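Long-range contact in amidase, hydantoinase/carbamoylase family (Paraburkholderia phymatum, PDB 6C0D), which probably hydrolyses N-carbamoyl-L-amino acids as a zinc-dependent, homodimeric amidase of the peptidase M20 family: residues R241-I252 with V283-H291. Residues are numbered along the deposited sequence; the frame is centred on the assembly and turned at random.
Sequences RRDAGAALVAFI and VVPGKAVLH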
loop_
_atom_site.group_PDB
_atom_site.type_symbol
_atom_site.label_atom_id
_atom_site.label_comp_id
_atom_site.label_asym_id
_atom_site.label_seq_id
_atom_site.Cartn_x
_atom_site.Cartn_y
_atom_site.Cartn_z
ATOM N N ARG A 241 -18.930 4.733 -10.286
ATOM C CA ARG A 241 -17.607 4.210 -9.967
ATOM C C ARG A 241 -17.637 2.742 -9.576
ATOM O O ARG A 241 -18.631 2.226 -9.068
ATOM C CB ARG A 241 -16.974 5.005 -8.824
ATOM C CG ARG A 241 -16.546 6.372 -9.301
ATOM C CD ARG A 241 -15.888 7.160 -8.189
ATOM N NE ARG A 241 -15.540 8.472 -8.739
ATOM C CZ ARG A 241 -14.632 9.269 -8.214
ATOM N NH1 ARG A 241 -13.992 8.890 -7.105
ATOM N NH2 ARG A 241 -14.393 10.456 -8.794
ATOM N N ARG A 242 -16.502 2.087 -9.799
ATOM C CA ARG A 242 -16.243 0.723 -9.353
ATOM C C ARG A 242 -14.877 0.758 -8.666
ATOM O O ARG A 242 -13.897 0.202 -9.155
ATOM C CB ARG A 242 -16.272 -0.258 -10.520
ATOM C CG ARG A 242 -17.616 -0.277 -11.263
ATOM C CD ARG A 242 -17.403 -0.398 -12.751
ATOM N NE ARG A 242 -18.648 -0.677 -13.461
ATOM C CZ ARG A 242 -19.125 -1.901 -13.646
ATOM N NH1 ARG A 242 -18.452 -2.933 -13.164
ATOM N NH2 ARG A 242 -20.264 -2.092 -14.314
ATOM N N ASP A 243 -14.825 1.466 -7.542
ATOM C CA ASP A 243 -13.583 1.749 -6.831
ATOM C C ASP A 243 -13.164 0.511 -6.038
ATOM O O ASP A 243 -13.804 0.146 -5.050
ATOM C CB ASP A 243 -13.804 2.971 -5.939
ATOM C CG ASP A 243 -12.552 3.437 -5.228
ATOM O OD1 ASP A 243 -11.729 2.590 -4.788
ATOM O OD2 ASP A 243 -12.456 4.678 -5.036
ATOM N N ALA A 244 -12.077 -0.133 -6.463
ATOM C CA ALA A 244 -11.661 -1.370 -5.804
ATOM C C ALA A 244 -11.190 -1.122 -4.377
ATOM O O ALA A 244 -11.305 -2.014 -3.522
ATOM C CB ALA A 244 -10.544 -2.039 -6.603
ATOM N N GLY A 245 -10.605 0.045 -4.111
ATOM C CA GLY A 245 -10.162 0.336 -2.750
ATOM C C GLY A 245 -11.318 0.599 -1.805
ATOM O O GLY A 245 -11.261 0.249 -0.625
ATOM N N ALA A 246 -12.381 1.231 -2.304
ATOM C CA ALA A 246 -13.560 1.432 -1.471
ATOM C C ALA A 246 -14.227 0.102 -1.143
ATOM O O ALA A 246 -14.706 -0.098 -0.017
ATOM C CB ALA A 246 -14.557 2.356 -2.169
ATOM N N ALA A 247 -14.286 -0.809 -2.123
ATOM C CA ALA A 247 -14.783 -2.154 -1.847
ATOM C C ALA A 247 -13.942 -2.832 -0.770
ATOM O O ALA A 247 -14.475 -3.415 0.180
ATOM C CB ALA A 247 -14.775 -2.981 -3.134
ATOM N N LEU A 248 -12.620 -2.748 -0.897
ATOM C CA LEU A 248 -11.742 -3.404 0.071
ATOM C C LEU A 248 -12.024 -2.913 1.485
ATOM O O LEU A 248 -12.103 -3.709 2.433
ATOM C CB LEU A 248 -10.281 -3.137 -0.309
ATOM C CG LEU A 248 -9.179 -3.751 0.571
ATOM C CD1 LEU A 248 -7.897 -3.906 -0.241
ATOM C CD2 LEU A 248 -8.881 -2.884 1.812
ATOM N N VAL A 249 -12.138 -1.590 1.657
ATOM C CA VAL A 249 -12.334 -1.006 2.982
ATOM C C VAL A 249 -13.679 -1.429 3.555
ATOM O O VAL A 249 -13.815 -1.739 4.747
ATOM C CB VAL A 249 -12.204 0.530 2.877
ATOM C CG1 VAL A 249 -12.883 1.234 4.035
ATOM C CG2 VAL A 249 -10.741 0.930 2.763
ATOM N N ALA A 250 -14.715 -1.430 2.708
ATOM C CA ALA A 250 -16.030 -1.882 3.164
ATOM C C ALA A 250 -15.977 -3.352 3.573
ATOM O O ALA A 250 -16.608 -3.768 4.551
ATOM C CB ALA A 250 -17.063 -1.695 2.047
ATOM N N PHE A 251 -15.229 -4.150 2.826
ATOM C CA PHE A 251 -15.163 -5.576 3.115
ATOM C C PHE A 251 -14.510 -5.827 4.467
ATOM O O PHE A 251 -14.918 -6.741 5.189
ATOM C CB PHE A 251 -14.413 -6.296 1.996
ATOM C CG PHE A 251 -14.645 -7.805 1.982
ATOM C CD1 PHE A 251 -15.596 -8.365 1.140
ATOM C CD2 PHE A 251 -13.955 -8.630 2.850
ATOM C CE1 PHE A 251 -15.828 -9.754 1.134
ATOM C CE2 PHE A 251 -14.196 -10.022 2.856
ATOM C CZ PHE A 251 -15.120 -10.568 1.999
ATOM N N ILE A 252 -13.522 -5.018 4.846
ATOM C CA ILE A 252 -12.872 -5.239 6.136
ATOM C C ILE A 252 -13.888 -5.116 7.260
ATOM O O ILE A 252 -13.849 -5.881 8.232
ATOM C CB ILE A 252 -11.681 -4.279 6.319
ATOM C CG1 ILE A 252 -10.533 -4.691 5.387
ATOM C CG2 ILE A 252 -11.180 -4.293 7.797
ATOM C CD1 ILE A 252 -9.330 -3.679 5.375
ATOM N N VAL A 283 -6.476 8.849 -9.619
ATOM C CA VAL A 283 -7.006 7.656 -10.278
ATOM C C VAL A 283 -7.818 6.836 -9.278
ATOM O O VAL A 283 -7.282 6.375 -8.264
ATOM C CB VAL A 283 -5.879 6.799 -10.882
ATOM C CG1 VAL A 283 -6.473 5.608 -11.629
ATOM C CG2 VAL A 283 -4.987 7.660 -11.803
ATOM N N VAL A 284 -9.105 6.655 -9.568
ATOM C CA VAL A 284 -9.937 5.688 -8.855
ATOM C C VAL A 284 -9.286 4.316 -9.018
ATOM O O VAL A 284 -9.078 3.882 -10.159
ATOM C CB VAL A 284 -11.372 5.686 -9.415
ATOM C CG1 VAL A 284 -12.247 4.700 -8.635
ATOM C CG2 VAL A 284 -11.958 7.113 -9.427
ATOM N N PRO A 285 -8.927 3.624 -7.931
ATOM C CA PRO A 285 -8.220 2.334 -8.057
ATOM C C PRO A 285 -9.080 1.291 -8.754
ATOM O O PRO A 285 -10.215 1.040 -8.354
ATOM C CB PRO A 285 -7.946 1.926 -6.599
ATOM C CG PRO A 285 -8.116 3.171 -5.775
ATOM C CD PRO A 285 -9.087 4.057 -6.532
ATOM N N GLY A 286 -8.508 0.646 -9.771
ATOM C CA GLY A 286 -9.206 -0.425 -10.466
ATOM C C GLY A 286 -8.985 -1.805 -9.870
ATOM O O GLY A 286 -9.724 -2.754 -10.171
ATOM N N LYS A 287 -7.957 -1.931 -9.035
ATOM C CA LYS A 287 -7.654 -3.171 -8.329
ATOM C C LYS A 287 -7.148 -2.836 -6.937
ATOM O O LYS A 287 -6.573 -1.768 -6.712
ATOM C CB LYS A 287 -6.599 -4.024 -9.052
ATOM C CG LYS A 287 -7.026 -4.528 -10.428
ATOM C CD LYS A 287 -5.920 -5.367 -11.078
ATOM C CE LYS A 287 -6.346 -5.867 -12.460
ATOM N NZ LYS A 287 -5.240 -6.572 -13.183
ATOM N N ALA A 288 -7.345 -3.773 -6.009
ATOM C CA ALA A 288 -6.918 -3.600 -4.629
ATOM C C ALA A 288 -6.751 -4.984 -4.013
ATOM O O ALA A 288 -7.487 -5.915 -4.359
ATOM C CB ALA A 288 -7.927 -2.779 -3.826
ATOM N N VAL A 289 -5.804 -5.116 -3.087
ATOM C CA VAL A 289 -5.559 -6.399 -2.431
ATOM C C VAL A 289 -5.229 -6.151 -0.966
ATOM O O VAL A 289 -4.543 -5.180 -0.620
ATOM C CB VAL A 289 -4.433 -7.191 -3.140
ATOM C CG1 VAL A 289 -3.141 -6.400 -3.137
ATOM C CG2 VAL A 289 -4.223 -8.568 -2.472
ATOM N N LEU A 290 -5.755 -7.013 -0.095
ATOM C CA LEU A 290 -5.357 -6.988 1.303
ATOM C C LEU A 290 -4.787 -8.352 1.663
ATOM O O LEU A 290 -5.116 -9.366 1.039
ATOM C CB LEU A 290 -6.524 -6.626 2.247
ATOM C CG LEU A 290 -7.735 -7.569 2.423
ATOM C CD1 LEU A 290 -7.429 -8.796 3.337
ATOM C CD2 LEU A 290 -8.888 -6.791 3.016
ATOM N N HIS A 291 -3.930 -8.363 2.673
ATOM C CA HIS A 291 -3.440 -9.591 3.280
ATOM C C HIS A 291 -4.093 -9.744 4.648
ATOM O O HIS A 291 -4.101 -8.794 5.445
ATOM C CB HIS A 291 -1.916 -9.554 3.403
ATOM C CG HIS A 291 -1.211 -9.463 2.083
ATOM N ND1 HIS A 291 0.121 -9.778 1.925
ATOM C CD2 HIS A 291 -1.656 -9.092 0.861
ATOM C CE1 HIS A 291 0.461 -9.621 0.657
ATOM N NE2 HIS A 291 -0.600 -9.206 -0.009
#
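OD1 of Asp243, the N-cap residue of helix 244-262, accepts from Ala246 N at 2.9 Å, and the same carboxylate lies against Val284 and Pro285 of 283-291. The Ala246 N-H comes from well above the carboxylate plane, and Gly245 N adds a weak, bent bond to OD1. With CG anti to the backbone N (chi1 -175°), Asp243 OD1 reaches to 3.5 Å from Pro285 CD, while Asp243 CB packs on Val284 CG1. One residue on, Ala244 N donates to Pro285 O at 2.9 Å, a nearly straight bond (N-H...O 165°) that ties the first turn of the helix to the strand 283-296 where that strand is interrupted. There Gly286 and Lys287 both face Asp277 in a classic beta bulge. Helix 244-262 and helix 299-317 cover one face of the antiparallel strands of the smaller domain of the M20 fold, the one through which these enzymes dimerise, far from the zinc site. The part of the helix in 244-252 runs at 29° to strand 287-291, with axes 7.0 Å apart at closest, close enough for Ala244 CB to rest on the Lys287 backbone and for Ala288 CB to meet Ala244 O. Farther along, Leu248 CD1 spans Ala288 CB and the Val289 carbonyl, and Leu290 CD2 touches both Leu248 CG and Ile252 CG1, lying 3.6 Å from Ile252 CG1. At the other end Val284 CG2 sits over one face of the Arg241 guanidinium, offset toward its rim; NH2 of this arginine bonds Ala233 O and Thr236 O, and NH1 bonds Thr270 OG1 of the second subunit.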